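Local structure of putative periplasmic protein (Bacteroides eggerthii, 4HBR) at residues 22-27 / 31-36; 76-81 / 111-116. The protein is of unknown function, a putative periplasmic protein of the PF11396 family with a beta-lactamase-like fold. One frame throughout, in Å; residues are numbered along the deposited sequence.

How the contacts relate
Both contacts belong to one long antiparallel sheet whose strands follow each other across it in chain order. Contact 1 is the hairpin of strands 23-27 and 30-37 at one margin; contact 2 lies toward the other, where the loop 76-81 packs on strand 109-115, next to the last strand, 121-126. Their centres are about 27 Å apart, on opposite sides of the chain's centre, and their nearest atoms remain about 12 Å apart, so they do not touch. Contact 1 is built on backbone hydrogen bonds, with helix 6-15 against its Trp24 and Ala33 side, whereas contact 2 is an apolar side-chain contact just after helix 67-75. No active site is known to relate them.

Contact 1: 22-27 / 31-36; sequences IAWSQD and YVADFV
A beta hairpin at the margin of the sheet brings strand 23-27 alongside strand 30-37, and two hydrogen-bonded pairs join them. Ala23 N gives a nearly straight bond to Asp34 O (2.9 Å, 175° at the hydrogen), and Asp34 N returns one to Ala23 O. Ser25 and Val32 repeat the exchange, Val32 N reaching Ser25 O at 2.7 Å. In the non-hydrogen-bonded pair between them, the Trp24 indole lies across Ala33: with CG anti to its carbonyl carbon (chi1 -67°), the six-membered ring covers the methyl, Ala33 CB sitting 3.6 Å from the ring centroid in a CH-pi contact. Alanine suits this place because its small side chain lets the broad ring settle close. Ile22 CG2 meets the same indole face; Leu12 of helix 6-15 packs against all three residues. Gln26 runs beside Tyr31, its CG 3.8 Å from Tyr31 CD1. On the other face, a water bonded to Ser25 OG donates to Val32 O (2.8 Å). Val32 CG2 packs on Asp27 CB, 3.6 Å away. The chemistry thus divides by face: Ile22, Trp24 and Ala33 meet the helix, Ser25 and Asp34 lie opposite, and Val32 is a buried apolar exception there.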
loop_
_atom_site.group_PDB
_atom_site.type_symbol
_atom_site.label_atom_id
_atom_site.label_comp_id
_atom_site.label_asym_id
_atom_site.label_seq_id
_atom_site.Cartn_x
_atom_site.Cartn_y
_atom_site.Cartn_z
ATOM N N ILE A 22 0.808 -17.575 -2.317
ATOM C CA ILE A 22 0.653 -16.639 -1.218
ATOM C C ILE A 22 1.814 -16.822 -0.229
ATOM O O ILE A 22 2.130 -17.944 0.176
ATOM C CB ILE A 22 -0.748 -16.808 -0.539
ATOM C CG1 ILE A 22 -1.881 -16.646 -1.560
ATOM C CG2 ILE A 22 -0.928 -15.827 0.646
ATOM C CD1 ILE A 22 -3.127 -17.389 -1.227
ATOM N N ALA A 23 2.449 -15.704 0.131
ATOM C CA ALA A 23 3.511 -15.638 1.125
ATOM C C ALA A 23 2.968 -14.926 2.358
ATOM O O ALA A 23 2.490 -13.789 2.251
ATOM C CB ALA A 23 4.729 -14.915 0.568
ATOM N N TRP A 24 2.966 -15.626 3.503
ATOM C CA TRP A 24 2.466 -15.106 4.762
ATOM C C TRP A 24 3.597 -14.636 5.649
ATOM O O TRP A 24 4.644 -15.286 5.731
ATOM C CB TRP A 24 1.634 -16.148 5.503
ATOM C CG TRP A 24 0.343 -16.504 4.833
ATOM C CD1 TRP A 24 0.107 -17.581 4.032
ATOM C CD2 TRP A 24 -0.909 -15.815 4.958
ATOM N NE1 TRP A 24 -1.211 -17.604 3.643
ATOM C CE2 TRP A 24 -1.862 -16.536 4.201
ATOM C CE3 TRP A 24 -1.326 -14.658 5.651
ATOM C CZ2 TRP A 24 -3.203 -16.133 4.098
ATOM C CZ3 TRP A 24 -2.660 -14.274 5.567
ATOM C CH2 TRP A 24 -3.579 -15.000 4.789
ATOM N N SER A 25 3.370 -13.491 6.310
ATOM C CA SER A 25 4.304 -12.865 7.245
ATOM C C SER A 25 3.534 -12.147 8.347
ATOM O O SER A 25 2.315 -12.022 8.266
ATOM C CB SER A 25 5.235 -11.896 6.518
ATOM O OG SER A 25 4.547 -10.759 6.021
ATOM N N GLN A 26 4.235 -11.699 9.387
ATOM C CA GLN A 26 3.610 -10.970 10.477
ATOM C C GLN A 26 4.060 -9.519 10.461
ATOM O O GLN A 26 5.206 -9.222 10.128
ATOM C CB GLN A 26 3.897 -11.628 11.836
ATOM C CG GLN A 26 2.948 -12.784 12.141
ATOM C CD GLN A 26 2.928 -13.136 13.602
ATOM O OE1 GLN A 26 2.518 -12.336 14.454
ATOM N NE2 GLN A 26 3.335 -14.364 13.912
ATOM N N ASP A 27 3.144 -8.616 10.777
ATOM C CA ASP A 27 3.403 -7.178 10.866
ATOM C C ASP A 27 2.673 -6.710 12.106
ATOM O O ASP A 27 1.450 -6.561 12.078
ATOM C CB ASP A 27 2.957 -6.431 9.579
ATOM C CG ASP A 27 3.192 -4.922 9.553
ATOM O OD1 ASP A 27 3.965 -4.418 10.405
ATOM O OD2 ASP A 27 2.627 -4.254 8.675
ATOM N N TYR A 31 -1.395 -10.605 10.545
ATOM C CA TYR A 31 -0.926 -11.586 9.552
ATOM C C TYR A 31 -1.079 -10.926 8.194
ATOM O O TYR A 31 -2.119 -10.331 7.939
ATOM C CB TYR A 31 -1.695 -12.923 9.626
ATOM C CG TYR A 31 -1.424 -13.688 10.901
ATOM C CD1 TYR A 31 -0.269 -14.453 11.048
ATOM C CD2 TYR A 31 -2.311 -13.634 11.971
ATOM C CE1 TYR A 31 -0.007 -15.153 12.226
ATOM C CE2 TYR A 31 -2.059 -14.326 13.156
ATOM C CZ TYR A 31 -0.908 -15.091 13.278
ATOM O OH TYR A 31 -0.660 -15.788 14.437
ATOM N N VAL A 32 -0.035 -10.966 7.350
ATOM C CA VAL A 32 -0.067 -10.319 6.039
ATOM C C VAL A 32 0.095 -11.341 4.915
ATOM O O VAL A 32 1.079 -12.090 4.874
ATOM C CB VAL A 32 0.977 -9.187 5.891
ATOM C CG1 VAL A 32 0.733 -8.372 4.622
ATOM C CG2 VAL A 32 1.006 -8.286 7.121
ATOM N N ALA A 33 -0.886 -11.350 3.995
ATOM C CA ALA A 33 -0.871 -12.178 2.805
ATOM C C ALA A 33 -0.308 -11.353 1.675
ATOM O O ALA A 33 -0.762 -10.241 1.454
ATOM C CB ALA A 33 -2.267 -12.662 2.474
ATOM N N ASP A 34 0.697 -11.877 0.987
ATOM C CA ASP A 34 1.379 -11.235 -0.137
ATOM C C ASP A 34 1.246 -12.147 -1.369
ATOM O O ASP A 34 1.630 -13.315 -1.306
ATOM C CB ASP A 34 2.852 -10.981 0.255
ATOM C CG ASP A 34 3.701 -10.343 -0.821
ATOM O OD1 ASP A 34 4.264 -11.091 -1.659
ATOM O OD2 ASP A 34 3.865 -9.109 -0.786
ATOM N N PHE A 35 0.645 -11.634 -2.468
ATOM C CA PHE A 35 0.395 -12.373 -3.732
ATOM C C PHE A 35 0.174 -11.395 -4.890
ATOM O O PHE A 35 0.037 -10.194 -4.664
ATOM C CB PHE A 35 -0.832 -13.316 -3.597
ATOM C CG PHE A 35 -2.089 -12.630 -3.105
ATOM C CD1 PHE A 35 -2.274 -12.362 -1.745
ATOM C CD2 PHE A 35 -3.064 -12.202 -4.002
ATOM C CE1 PHE A 35 -3.400 -11.666 -1.298
ATOM C CE2 PHE A 35 -4.194 -11.503 -3.549
ATOM C CZ PHE A 35 -4.360 -11.260 -2.197
ATOM N N VAL A 36 0.096 -11.916 -6.122
ATOM C CA VAL A 36 -0.151 -11.138 -7.340
ATOM C C VAL A 36 -1.626 -11.335 -7.743
ATOM O O VAL A 36 -2.118 -12.467 -7.817
ATOM C CB VAL A 36 0.838 -11.525 -8.481
ATOM C CG1 VAL A 36 0.537 -10.760 -9.772
ATOM C CG2 VAL A 36 2.286 -11.298 -8.048
HETATM O O HOH W 1 3.493 -11.387 3.576
#

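Contact 2: 76-81 / 111-116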
loop_
_atom_site.group_PDB
_atom_site.type_symbol
_atom_site.label_atom_id
_atom_site.label_comp_id
_atom_site.label_asym_id
_atom_site.label_seq_id
_atom_site.Cartn_x
_atom_site.Cartn_y
_atom_site.Cartn_z
ATOM N N SER A 76 2.837 19.501 -7.267
ATOM C CA SER A 76 3.657 19.460 -6.054
ATOM C C SER A 76 5.149 19.683 -6.353
ATOM O O SER A 76 5.557 19.715 -7.515
ATOM C CB SER A 76 3.466 18.128 -5.327
ATOM O OG SER A 76 4.204 17.080 -5.935
ATOM N N GLU A 77 5.959 19.797 -5.280
ATOM C CA GLU A 77 7.409 19.979 -5.345
ATOM C C GLU A 77 8.122 18.658 -5.729
ATOM O O GLU A 77 9.333 18.664 -5.945
ATOM C CB GLU A 77 7.958 20.548 -4.010
ATOM C CG GLU A 77 7.640 19.718 -2.772
ATOM C CD GLU A 77 8.349 20.092 -1.482
ATOM O OE1 GLU A 77 9.563 20.403 -1.526
ATOM O OE2 GLU A 77 7.698 20.003 -0.414
ATOM N N PHE A 78 7.371 17.553 -5.861
ATOM C CA PHE A 78 7.907 16.234 -6.201
ATOM C C PHE A 78 7.648 15.840 -7.647
ATOM O O PHE A 78 8.108 14.777 -8.067
ATOM C CB PHE A 78 7.308 15.172 -5.263
ATOM C CG PHE A 78 7.457 15.526 -3.806
ATOM C CD1 PHE A 78 8.677 15.375 -3.158
ATOM C CD2 PHE A 78 6.389 16.061 -3.096
ATOM C CE1 PHE A 78 8.828 15.757 -1.823
ATOM C CE2 PHE A 78 6.534 16.422 -1.758
ATOM C CZ PHE A 78 7.756 16.269 -1.131
ATOM N N SER A 79 6.937 16.693 -8.413
ATOM C CA SER A 79 6.542 16.455 -9.812
ATOM C C SER A 79 7.709 16.043 -10.716
ATOM O O SER A 79 7.508 15.232 -11.625
ATOM C CB SER A 79 5.874 17.693 -10.399
ATOM O OG SER A 79 6.657 18.866 -10.249
ATOM N N ASP A 80 8.909 16.597 -10.459
ATOM C CA ASP A 80 10.139 16.351 -11.229
ATOM C C ASP A 80 10.917 15.108 -10.729
ATOM O O ASP A 80 11.884 14.702 -11.371
ATOM C CB ASP A 80 11.054 17.603 -11.200
ATOM C CG ASP A 80 11.502 18.076 -9.815
ATOM O OD1 ASP A 80 10.787 17.787 -8.819
ATOM O OD2 ASP A 80 12.549 18.767 -9.729
ATOM N N GLY A 81 10.483 14.518 -9.611
ATOM C CA GLY A 81 11.127 13.346 -9.033
ATOM C C GLY A 81 10.875 12.042 -9.769
ATOM O O GLY A 81 10.048 11.980 -10.690
ATOM N N TYR A 111 10.892 10.313 -0.650
ATOM C CA TYR A 111 9.695 10.796 0.034
ATOM C C TYR A 111 8.507 9.894 -0.199
ATOM O O TYR A 111 8.432 9.205 -1.210
ATOM C CB TYR A 111 9.352 12.227 -0.421
ATOM C CG TYR A 111 10.449 13.228 -0.115
ATOM C CD1 TYR A 111 11.473 13.468 -1.028
ATOM C CD2 TYR A 111 10.452 13.950 1.081
ATOM C CE1 TYR A 111 12.481 14.393 -0.760
ATOM C CE2 TYR A 111 11.460 14.877 1.365
ATOM C CZ TYR A 111 12.484 15.083 0.446
ATOM O OH TYR A 111 13.488 15.989 0.699
ATOM N N GLN A 112 7.566 9.920 0.741
ATOM C CA GLN A 112 6.300 9.204 0.681
ATOM C C GLN A 112 5.179 10.205 0.958
ATOM O O GLN A 112 5.196 10.893 1.994
ATOM C CB GLN A 112 6.268 8.040 1.675
ATOM C CG GLN A 112 4.979 7.229 1.620
ATOM C CD GLN A 112 5.112 5.984 2.428
ATOM O OE1 GLN A 112 5.743 5.016 1.985
ATOM N NE2 GLN A 112 4.541 5.987 3.632
ATOM N N ILE A 113 4.262 10.346 -0.000
ATOM C CA ILE A 113 3.142 11.270 0.135
ATOM C C ILE A 113 1.875 10.453 0.123
ATOM O O ILE A 113 1.672 9.624 -0.788
ATOM C CB ILE A 113 3.128 12.404 -0.940
ATOM C CG1 ILE A 113 4.520 13.050 -1.138
ATOM C CG2 ILE A 113 2.114 13.484 -0.586
ATOM C CD1 ILE A 113 5.089 12.713 -2.414
ATOM N N LEU A 114 1.025 10.676 1.147
ATOM C CA LEU A 114 -0.300 10.033 1.266
ATOM C C LEU A 114 -1.368 11.022 0.853
ATOM O O LEU A 114 -1.423 12.135 1.372
ATOM C CB LEU A 114 -0.562 9.518 2.692
ATOM C CG LEU A 114 0.511 8.656 3.356
ATOM C CD1 LEU A 114 0.016 8.195 4.729
ATOM C CD2 LEU A 114 0.864 7.416 2.491
ATOM N N PHE A 115 -2.208 10.620 -0.086
ATOM C CA PHE A 115 -3.270 11.459 -0.626
ATOM C C PHE A 115 -4.642 10.867 -0.431
ATOM O O PHE A 115 -4.820 9.648 -0.554
ATOM C CB PHE A 115 -3.066 11.630 -2.151
ATOM C CG PHE A 115 -1.900 12.472 -2.634
ATOM C CD1 PHE A 115 -2.014 13.857 -2.739
ATOM C CD2 PHE A 115 -0.716 11.875 -3.056
ATOM C CE1 PHE A 115 -0.968 14.627 -3.260
ATOM C CE2 PHE A 115 0.338 12.651 -3.580
ATOM C CZ PHE A 115 0.200 14.021 -3.680
ATOM N N THR A 116 -5.640 11.732 -0.258
ATOM C CA THR A 116 -7.019 11.279 -0.317
ATOM C C THR A 116 -7.340 11.135 -1.835
ATOM O O THR A 116 -6.654 11.794 -2.641
ATOM C CB THR A 116 -7.974 12.292 0.358
ATOM O OG1 THR A 116 -8.059 13.461 -0.462
ATOM C CG2 THR A 116 -7.589 12.654 1.780
#
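Phe78 and Tyr111 cross at about a right angle as side chains, while their ring planes stand 50° apart with centroids at 5.0 Å. The Phe78 ring leads with one corner: its CE1 lies over a face of the Tyr111 ring, near the rim, and comes within 3.5 Å of Tyr111 CG. Ile113, two residues along the strand and so on the same side of it, reaches Phe78 differently. Its CD1 sits over a face of the phenyl ring, 4.1 Å from the centroid and 27° off the normal, in a CH-pi contact; the nearest ring carbon is Phe78 CD2, at 3.7 Å. Phe78 belongs to the loop between helix 67-75 and strand 82-90, where two overlapping type I turns span Ser76 to Ser79 and Phe78 to Gly81. Serine suits position 76 because its hydroxyl has two bonds: OG accepts from Phe78 N at 3.2 Å, an ST turn, and pairs with Phe73 O of the preceding helix. A flat apolar ring suits Phe78, two residues on, filling the ground between helix and sheet. A chi1 of -52° sets this ring beside its own backbone N, and it also touches Phe73 and, on strand 97-104, Val102.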